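Local coordinates for protein PAN2-PAN3 deadenylation complex catalytic subunit pan2 (Neurospora crassa, PDB 4CZW) that probably shortens mRNA poly(A) tails as the catalytic exonuclease subunit of the PAN deadenylation complex, here represented by its pseudo-ubiquitin-hydrolase and nuclease domains, at residues 16-21 with 28-33; 43-48 with 99-104; 39-44 with 90-95. All coordinates share one frame; numbering follows the deposited sequence.

Interaction 1: residues 16-21 with 28-33; sequences CEIKYS and FDFGFF
I18 and F28 carry this contact, which folds a loop of the pseudo-USP domain back on itself ahead of strand 40-41. I18 CG2 sits over one face of the F28 ring, 4.2 Å from its centroid and 13° off the ring normal, a CH-pi contact; the same methyl also lies against a face of Y20. F28 CG is anti to the backbone N (chi1 -177°), which carries the ring across to 17-19, where F28 CE1 comes 3.3 Å from K19 N and F28 CZ 3.6 Å from E17 O. The other branch of I18 reaches the edge of F30, CD1 lying 4.0 Å from F30 CE1. F28 in turn presents its own edge to a face of F30, CD2 above the ring centre. F367 meets F30 and F33 edge-to-face and extends this apolar patch. The outer side is loose: the extended K19 chain leads away after its CB has touched the F28 rim, and E17 starts away from the partner segment. A serine in place of F28 would probably leave I18 CG2 and the face of F30 without their aromatic partner. No hydrogen bond links the segments, so the fit rests on apolar contact of ring, methyls and the 17-19 backbone.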
loop_
_atom_site.group_PDB
_atom_site.type_symbol
_atom_site.label_atom_id
_atom_site.label_comp_id
_atom_site.label_asym_id
_atom_site.label_seq_id
_atom_site.Cartn_x
_atom_site.Cartn_y
_atom_site.Cartn_z
ATOM N N CYS A 16 -13.818 -10.473 -9.614
ATOM C CA CYS A 16 -13.936 -9.553 -10.737
ATOM C C CYS A 16 -12.805 -9.768 -11.739
ATOM O O CYS A 16 -11.629 -9.635 -11.402
ATOM C CB CYS A 16 -13.942 -8.107 -10.242
ATOM S SG CYS A 16 -15.258 -7.745 -9.061
ATOM N N GLU A 17 -13.174 -10.108 -12.971
ATOM C CA GLU A 17 -12.196 -10.363 -14.021
ATOM C C GLU A 17 -11.907 -9.121 -14.856
ATOM O O GLU A 17 -12.813 -8.358 -15.190
ATOM C CB GLU A 17 -12.675 -11.490 -14.940
ATOM C CG GLU A 17 -12.442 -12.887 -14.397
ATOM C CD GLU A 17 -12.815 -13.963 -15.399
ATOM O OE1 GLU A 17 -13.719 -13.718 -16.228
ATOM O OE2 GLU A 17 -12.202 -15.050 -15.363
ATOM N N ILE A 18 -10.635 -8.931 -15.189
ATOM C CA ILE A 18 -10.229 -7.875 -16.106
ATOM C C ILE A 18 -10.147 -8.435 -17.522
ATOM O O ILE A 18 -9.427 -9.401 -17.770
ATOM C CB ILE A 18 -8.867 -7.268 -15.715
ATOM C CG1 ILE A 18 -8.924 -6.697 -14.297
ATOM C CG2 ILE A 18 -8.458 -6.194 -16.712
ATOM C CD1 ILE A 18 -7.623 -6.074 -13.834
ATOM N N LYS A 19 -10.893 -7.841 -18.446
ATOM C CA LYS A 19 -10.864 -8.291 -19.835
ATOM C C LYS A 19 -9.886 -7.455 -20.650
ATOM O O LYS A 19 -9.858 -6.228 -20.541
ATOM C CB LYS A 19 -12.264 -8.241 -20.450
ATOM C CG LYS A 19 -13.222 -9.258 -19.844
ATOM C CD LYS A 19 -14.502 -9.392 -20.658
ATOM C CE LYS A 19 -15.355 -10.541 -20.137
ATOM N NZ LYS A 19 -16.544 -10.796 -20.993
ATOM N N TYR A 20 -9.092 -8.132 -21.477
ATOM C CA TYR A 20 -7.972 -7.499 -22.169
ATOM C C TYR A 20 -8.185 -7.291 -23.662
ATOM O O TYR A 20 -8.996 -7.970 -24.296
ATOM C CB TYR A 20 -6.705 -8.327 -21.954
ATOM C CG TYR A 20 -6.272 -8.338 -20.518
ATOM C CD1 TYR A 20 -6.761 -9.286 -19.631
ATOM C CD2 TYR A 20 -5.395 -7.379 -20.039
ATOM C CE1 TYR A 20 -6.377 -9.287 -18.310
ATOM C CE2 TYR A 20 -5.005 -7.371 -18.723
ATOM C CZ TYR A 20 -5.499 -8.326 -17.862
ATOM O OH TYR A 20 -5.118 -8.326 -16.546
ATOM N N SER A 21 -7.431 -6.347 -24.215
ATOM C CA SER A 21 -7.434 -6.097 -25.647
ATOM C C SER A 21 -6.032 -5.729 -26.119
ATOM O O SER A 21 -5.081 -5.739 -25.337
ATOM C CB SER A 21 -8.425 -4.987 -25.998
ATOM N N PHE A 28 -10.092 -0.891 -20.536
ATOM C CA PHE A 28 -11.044 -1.573 -19.657
ATOM C C PHE A 28 -11.760 -0.572 -18.754
ATOM O O PHE A 28 -11.124 0.293 -18.146
ATOM C CB PHE A 28 -10.332 -2.636 -18.812
ATOM C CG PHE A 28 -11.253 -3.441 -17.935
ATOM C CD1 PHE A 28 -11.913 -4.552 -18.436
ATOM C CD2 PHE A 28 -11.441 -3.099 -16.605
ATOM C CE1 PHE A 28 -12.751 -5.298 -17.631
ATOM C CE2 PHE A 28 -12.280 -3.844 -15.796
ATOM C CZ PHE A 28 -12.934 -4.943 -16.311
ATOM N N ASP A 29 -13.081 -0.700 -18.669
ATOM C CA ASP A 29 -13.894 0.265 -17.942
ATOM C C ASP A 29 -13.926 -0.017 -16.442
ATOM O O ASP A 29 -14.861 -0.641 -15.939
ATOM C CB ASP A 29 -15.313 0.275 -18.506
ATOM C CG ASP A 29 -16.136 1.437 -17.992
ATOM O OD1 ASP A 29 -15.541 2.421 -17.502
ATOM O OD2 ASP A 29 -17.379 1.367 -18.087
ATOM N N PHE A 30 -12.900 0.449 -15.736
ATOM C CA PHE A 30 -12.831 0.297 -14.287
ATOM C C PHE A 30 -13.889 1.146 -13.585
ATOM O O PHE A 30 -14.335 0.811 -12.486
ATOM C CB PHE A 30 -11.440 0.672 -13.768
ATOM C CG PHE A 30 -10.377 -0.348 -14.069
ATOM C CD1 PHE A 30 -10.329 -1.542 -13.366
ATOM C CD2 PHE A 30 -9.411 -0.104 -15.033
ATOM C CE1 PHE A 30 -9.347 -2.480 -13.632
ATOM C CE2 PHE A 30 -8.428 -1.039 -15.301
ATOM C CZ PHE A 30 -8.395 -2.227 -14.600
ATOM N N GLY A 31 -14.281 2.247 -14.223
ATOM C CA GLY A 31 -15.256 3.160 -13.652
ATOM C C GLY A 31 -16.633 2.545 -13.489
ATOM O O GLY A 31 -17.475 3.069 -12.761
ATOM N N PHE A 32 -16.861 1.429 -14.172
ATOM C CA PHE A 32 -18.125 0.710 -14.077
ATOM C C PHE A 32 -18.270 0.010 -12.729
ATOM O O PHE A 32 -19.380 -0.185 -12.235
ATOM C CB PHE A 32 -18.239 -0.308 -15.216
ATOM C CG PHE A 32 -19.442 -1.204 -15.116
ATOM C CD1 PHE A 32 -20.692 -0.755 -15.505
ATOM C CD2 PHE A 32 -19.317 -2.500 -14.644
ATOM C CE1 PHE A 32 -21.797 -1.578 -15.416
ATOM C CE2 PHE A 32 -20.420 -3.329 -14.552
ATOM C CZ PHE A 32 -21.661 -2.866 -14.939
ATOM N N PHE A 33 -17.142 -0.356 -12.131
ATOM C CA PHE A 33 -17.149 -1.143 -10.903
ATOM C C PHE A 33 -16.984 -0.285 -9.650
ATOM O O PHE A 33 -17.107 -0.782 -8.530
ATOM C CB PHE A 33 -16.047 -2.205 -10.951
ATOM C CG PHE A 33 -16.191 -3.183 -12.085
ATOM C CD1 PHE A 33 -15.621 -2.921 -13.321
ATOM C CD2 PHE A 33 -16.895 -4.365 -11.915
ATOM C CE1 PHE A 33 -15.750 -3.816 -14.364
ATOM C CE2 PHE A 33 -17.027 -5.265 -12.955
ATOM C CZ PHE A 33 -16.454 -4.990 -14.181
#

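Interaction 2: residues 43-48 with 99-104; sequences NNITNS and SCHATN
I45 and T103 mark the closest backbone approach, CA to CA 6.6 Å, where a type II beta turn from I45 to S48 faces the start of helix 103-109, with A102 at its N-cap. This is the pseudo-USP domain, and the turn has the sequence position of the Cys box of active ubiquitin proteases; S48 probably stands where they carry the nucleophilic cysteine, consistent with a domain predicted to be inactive. From the 43-48 side the contact is nearly all I45. Its CG1 lies beside the backbone N and anti to the carbonyl carbon (chi1 -44°), and the chain runs on extended to push CD1 into the angle between H101 and T103. There CD1 lies 3.8 Å from H101 CB and meets the T103 hydroxyl, while I45 crosses both side chains at about a right angle. No hydrogen bond spans the two segments; the polar links run outward instead. H101 O and N104 N bind N559, and H101 NE2 weakly meets R556 O, so 99-104 abuts the region of the nuclease helix 551-558. The imidazole itself is linked to the hydroxyl that I45 CD1 touches: H101 ND1 and T103 OG1 are 2.7 Å apart in a hydrogen bond bent to 139°.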
loop_
_atom_site.group_PDB
_atom_site.type_symbol
_atom_site.label_atom_id
_atom_site.label_comp_id
_atom_site.label_asym_id
_atom_site.label_seq_id
_atom_site.Cartn_x
_atom_site.Cartn_y
_atom_site.Cartn_z
ATOM N N ASN A 43 -6.594 -6.860 -9.627
ATOM C CA ASN A 43 -6.298 -8.216 -9.170
ATOM C C ASN A 43 -5.616 -9.118 -10.197
ATOM O O ASN A 43 -5.687 -10.344 -10.090
ATOM C CB ASN A 43 -7.590 -8.894 -8.704
ATOM C CG ASN A 43 -8.671 -8.888 -9.771
ATOM O OD1 ASN A 43 -8.445 -8.459 -10.901
ATOM N ND2 ASN A 43 -9.855 -9.371 -9.413
ATOM N N ASN A 44 -4.963 -8.523 -11.188
ATOM C CA ASN A 44 -4.288 -9.304 -12.217
ATOM C C ASN A 44 -2.790 -9.381 -11.972
ATOM O O ASN A 44 -1.995 -9.452 -12.909
ATOM C CB ASN A 44 -4.559 -8.711 -13.592
ATOM C CG ASN A 44 -4.134 -7.259 -13.695
ATOM O OD1 ASN A 44 -4.242 -6.498 -12.734
ATOM N ND2 ASN A 44 -3.644 -6.870 -14.865
ATOM N N ILE A 45 -2.415 -9.361 -10.700
ATOM C CA ILE A 45 -1.016 -9.349 -10.306
ATOM C C ILE A 45 -0.724 -10.548 -9.413
ATOM O O ILE A 45 -1.612 -11.045 -8.721
ATOM C CB ILE A 45 -0.661 -8.034 -9.573
ATOM C CG1 ILE A 45 -1.262 -6.839 -10.316
ATOM C CG2 ILE A 45 0.847 -7.874 -9.428
ATOM C CD1 ILE A 45 -1.162 -5.530 -9.569
ATOM N N THR A 46 0.513 -11.030 -9.451
ATOM C CA THR A 46 0.941 -12.096 -8.558
ATOM C C THR A 46 0.824 -11.618 -7.114
ATOM O O THR A 46 1.166 -10.474 -6.811
ATOM C CB THR A 46 2.387 -12.536 -8.855
ATOM O OG1 THR A 46 2.498 -12.904 -10.236
ATOM C CG2 THR A 46 2.781 -13.720 -7.988
ATOM N N ASN A 47 0.323 -12.490 -6.241
ATOM C CA ASN A 47 0.105 -12.170 -4.831
ATOM C C ASN A 47 -0.873 -11.013 -4.637
ATOM O O ASN A 47 -0.715 -10.204 -3.723
ATOM C CB ASN A 47 1.434 -11.847 -4.139
ATOM C CG ASN A 47 2.450 -12.964 -4.274
ATOM O OD1 ASN A 47 2.115 -14.142 -4.148
ATOM N ND2 ASN A 47 3.699 -12.599 -4.536
ATOM N N SER A 48 -1.890 -10.944 -5.493
ATOM C CA SER A 48 -2.893 -9.887 -5.407
ATOM C C SER A 48 -3.898 -10.158 -4.292
ATOM O O SER A 48 -4.842 -9.392 -4.095
ATOM C CB SER A 48 -3.625 -9.727 -6.741
ATOM O OG SER A 48 -4.263 -10.934 -7.122
ATOM N N SER A 99 -9.545 2.956 -9.741
ATOM C CA SER A 99 -8.708 1.833 -9.329
ATOM C C SER A 99 -7.222 2.166 -9.241
ATOM O O SER A 99 -6.716 3.030 -9.958
ATOM C CB SER A 99 -8.901 0.655 -10.289
ATOM O OG SER A 99 -8.370 0.946 -11.570
ATOM N N CYS A 100 -6.536 1.465 -8.346
ATOM C CA CYS A 100 -5.084 1.521 -8.247
ATOM C C CYS A 100 -4.533 0.105 -8.369
ATOM O O CYS A 100 -5.293 -0.845 -8.553
ATOM C CB CYS A 100 -4.644 2.156 -6.926
ATOM S SG CYS A 100 -5.119 3.888 -6.713
ATOM N N HIS A 101 -3.216 -0.036 -8.271
ATOM C CA HIS A 101 -2.600 -1.357 -8.242
ATOM C C HIS A 101 -1.270 -1.312 -7.498
ATOM O O HIS A 101 -0.565 -0.303 -7.528
ATOM C CB HIS A 101 -2.409 -1.905 -9.661
ATOM C CG HIS A 101 -1.387 -1.168 -10.470
ATOM N ND1 HIS A 101 -0.096 -1.622 -10.628
ATOM C CD2 HIS A 101 -1.471 -0.014 -11.174
ATOM C CE1 HIS A 101 0.574 -0.778 -11.392
ATOM N NE2 HIS A 101 -0.236 0.206 -11.737
ATOM N N ALA A 102 -0.939 -2.407 -6.823
ATOM C CA ALA A 102 0.260 -2.465 -5.996
ATOM C C ALA A 102 1.312 -3.394 -6.593
ATOM O O ALA A 102 1.841 -4.265 -5.904
ATOM C CB ALA A 102 -0.096 -2.909 -4.585
ATOM N N THR A 103 1.613 -3.196 -7.872
ATOM C CA THR A 103 2.567 -4.042 -8.583
ATOM C C THR A 103 3.968 -3.978 -7.979
ATOM O O THR A 103 4.568 -5.011 -7.680
ATOM C CB THR A 103 2.651 -3.658 -10.073
ATOM O OG1 THR A 103 1.385 -3.890 -10.702
ATOM C CG2 THR A 103 3.715 -4.480 -10.777
ATOM N N ASN A 104 4.480 -2.764 -7.801
ATOM C CA ASN A 104 5.824 -2.564 -7.262
ATOM C C ASN A 104 6.006 -3.174 -5.876
ATOM O O ASN A 104 7.078 -3.683 -5.548
ATOM C CB ASN A 104 6.161 -1.072 -7.204
ATOM C CG ASN A 104 6.286 -0.444 -8.579
ATOM O OD1 ASN A 104 6.265 -1.135 -9.597
ATOM N ND2 ASN A 104 6.434 0.876 -8.612
#

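Interaction 3: residues 39-44 with 90-95; sequences PGLENN and DMLQKG
P39 and L92 meet where the chain entering strand 40-41 passes the last turn of helix 81-94, part of the helical connection between the parallel strands 40-41 and 99-100 of the pseudo-USP domain. The proline ring is directed at the helix backbone: its CG lies 3.6 Å from L92 O, with P39 CD also close to that oxygen and G95 at the margin. L92 does most of the work from the helix. Its CG is anti to the carbonyl carbon (chi1 -66°) and CD1 continues the extended chain (chi2 179°), while CD2 branches toward 39-41. This methyl has two partners, L41 CD2 at 3.9 Å and P39 CG at 4.2 Å. L41 adopts the same shape, CG beside its backbone N, and brings its own CD2 branch to L92, the two leucines crossing at about a right angle. C100 touches P39, L41 and L92, and Q55 of helix 51-58 touches both leucines, which makes the contact a piece of buried apolar core. The side chains of Q93 and K94 start away from 39-44 and converge on D90. K94 NZ forms a salt bridge with D90 OD1, and Q93 NE2 donates to the same oxygen on its anti side, 3.0 Å away and nearly straight at 165°.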
loop_
_atom_site.group_PDB
_atom_site.type_symbol
_atom_site.label_atom_id
_atom_site.label_comp_id
_atom_site.label_asym_id
_atom_site.label_seq_id
_atom_site.Cartn_x
_atom_site.Cartn_y
_atom_site.Cartn_z
ATOM N N PRO A 39 -10.799 4.423 -4.211
ATOM C CA PRO A 39 -10.312 3.522 -5.260
ATOM C C PRO A 39 -10.059 2.106 -4.759
ATOM O O PRO A 39 -9.730 1.911 -3.589
ATOM C CB PRO A 39 -9.002 4.181 -5.703
ATOM C CG PRO A 39 -8.549 4.946 -4.510
ATOM C CD PRO A 39 -9.805 5.453 -3.863
ATOM N N GLY A 40 -10.218 1.130 -5.646
ATOM C CA GLY A 40 -9.925 -0.254 -5.323
ATOM C C GLY A 40 -8.599 -0.676 -5.922
ATOM O O GLY A 40 -7.914 0.130 -6.552
ATOM N N LEU A 41 -8.234 -1.940 -5.733
ATOM C CA LEU A 41 -6.970 -2.451 -6.249
ATOM C C LEU A 41 -7.192 -3.546 -7.287
ATOM O O LEU A 41 -8.020 -4.435 -7.099
ATOM C CB LEU A 41 -6.099 -2.975 -5.105
ATOM C CG LEU A 41 -5.604 -1.924 -4.109
ATOM C CD1 LEU A 41 -4.918 -2.581 -2.923
ATOM C CD2 LEU A 41 -4.665 -0.941 -4.792
ATOM N N GLU A 42 -6.444 -3.473 -8.383
ATOM C CA GLU A 42 -6.575 -4.430 -9.477
ATOM C C GLU A 42 -6.011 -5.796 -9.080
ATOM O O GLU A 42 -5.067 -5.879 -8.295
ATOM C CB GLU A 42 -5.878 -3.895 -10.729
ATOM C CG GLU A 42 -6.404 -2.536 -11.171
ATOM C CD GLU A 42 -5.587 -1.914 -12.286
ATOM O OE1 GLU A 42 -4.681 -2.593 -12.813
ATOM O OE2 GLU A 42 -5.851 -0.744 -12.633
ATOM N N ASN A 43 -6.594 -6.860 -9.627
ATOM C CA ASN A 43 -6.298 -8.216 -9.170
ATOM C C ASN A 43 -5.616 -9.118 -10.197
ATOM O O ASN A 43 -5.687 -10.344 -10.090
ATOM C CB ASN A 43 -7.590 -8.894 -8.704
ATOM C CG ASN A 43 -8.671 -8.888 -9.771
ATOM O OD1 ASN A 43 -8.445 -8.459 -10.901
ATOM N ND2 ASN A 43 -9.855 -9.371 -9.413
ATOM N N ASN A 44 -4.963 -8.523 -11.188
ATOM C CA ASN A 44 -4.288 -9.304 -12.217
ATOM C C ASN A 44 -2.790 -9.381 -11.972
ATOM O O ASN A 44 -1.995 -9.452 -12.909
ATOM C CB ASN A 44 -4.559 -8.711 -13.592
ATOM C CG ASN A 44 -4.134 -7.259 -13.695
ATOM O OD1 ASN A 44 -4.242 -6.498 -12.734
ATOM N ND2 ASN A 44 -3.644 -6.870 -14.865
ATOM N N ASP A 90 -0.224 6.219 -0.367
ATOM C CA ASP A 90 -0.229 7.529 -1.002
ATOM C C ASP A 90 -1.094 7.514 -2.256
ATOM O O ASP A 90 -1.804 8.475 -2.542
ATOM C CB ASP A 90 1.199 7.962 -1.344
ATOM C CG ASP A 90 1.307 9.445 -1.624
ATOM O OD1 ASP A 90 0.468 10.210 -1.102
ATOM O OD2 ASP A 90 2.234 9.845 -2.359
HETATM N N MSE A 91 -1.035 6.413 -2.999
HETATM C CA MSE A 91 -1.832 6.271 -4.211
HETATM C C MSE A 91 -3.319 6.178 -3.891
HETATM O O MSE A 91 -4.154 6.693 -4.633
HETATM C CB MSE A 91 -1.391 5.041 -5.006
HETATM C CG MSE A 91 -0.010 5.165 -5.626
HETATM SE SE MSE A 91 0.402 3.702 -6.847
HETATM C CE MSE A 91 0.301 2.206 -5.604
ATOM N N LEU A 92 -3.643 5.521 -2.783
ATOM C CA LEU A 92 -5.034 5.331 -2.386
ATOM C C LEU A 92 -5.663 6.619 -1.863
ATOM O O LEU A 92 -6.886 6.754 -1.840
ATOM C CB LEU A 92 -5.140 4.230 -1.330
ATOM C CG LEU A 92 -4.774 2.821 -1.798
ATOM C CD1 LEU A 92 -4.903 1.820 -0.659
ATOM C CD2 LEU A 92 -5.640 2.409 -2.978
ATOM N N GLN A 93 -4.828 7.565 -1.444
ATOM C CA GLN A 93 -5.327 8.836 -0.930
ATOM C C GLN A 93 -5.209 9.945 -1.975
ATOM O O GLN A 93 -5.903 10.957 -1.894
ATOM C CB GLN A 93 -4.584 9.231 0.351
ATOM C CG GLN A 93 -3.113 9.552 0.158
ATOM C CD GLN A 93 -2.420 9.905 1.460
ATOM O OE1 GLN A 93 -3.003 9.796 2.538
ATOM N NE2 GLN A 93 -1.165 10.334 1.365
ATOM N N LYS A 94 -4.331 9.749 -2.956
ATOM C CA LYS A 94 -4.192 10.698 -4.056
ATOM C C LYS A 94 -5.092 10.329 -5.228
ATOM O O LYS A 94 -5.608 11.204 -5.923
ATOM C CB LYS A 94 -2.742 10.772 -4.543
ATOM C CG LYS A 94 -1.781 11.496 -3.621
ATOM C CD LYS A 94 -0.516 11.879 -4.377
ATOM C CE LYS A 94 0.567 12.381 -3.441
ATOM N NZ LYS A 94 0.061 13.421 -2.506
ATOM N N GLY A 95 -5.264 9.026 -5.437
ATOM C CA GLY A 95 -5.983 8.496 -6.585
ATOM C C GLY A 95 -7.333 9.125 -6.864
ATOM O O GLY A 95 -8.242 9.078 -6.035
#

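How the interactions relate
From the N terminus, interaction 1 comes first and closes a short loop, the six residues between 16-21 and 28-33, before the other two begin. Interactions 2 and 3 then start from overlapping segments sharing N43 and N44, and they cross rather than nest: 39-44 reaches helix 81-94, whereas 43-48 reaches beyond it to strand 99-100 and helix 103-109. Both span helices 51-58 and 61-71. Backbone hydrogen bonds of C100 with G40 and E42 pair the two strands and join these contacts, while the hydrogen bond from N43 ND2 to C16 O ties the N-terminal loop to them. Together they join that loop, the parallel strand pair, and helices 81-94 and 103-109 of the pseudo-USP domain.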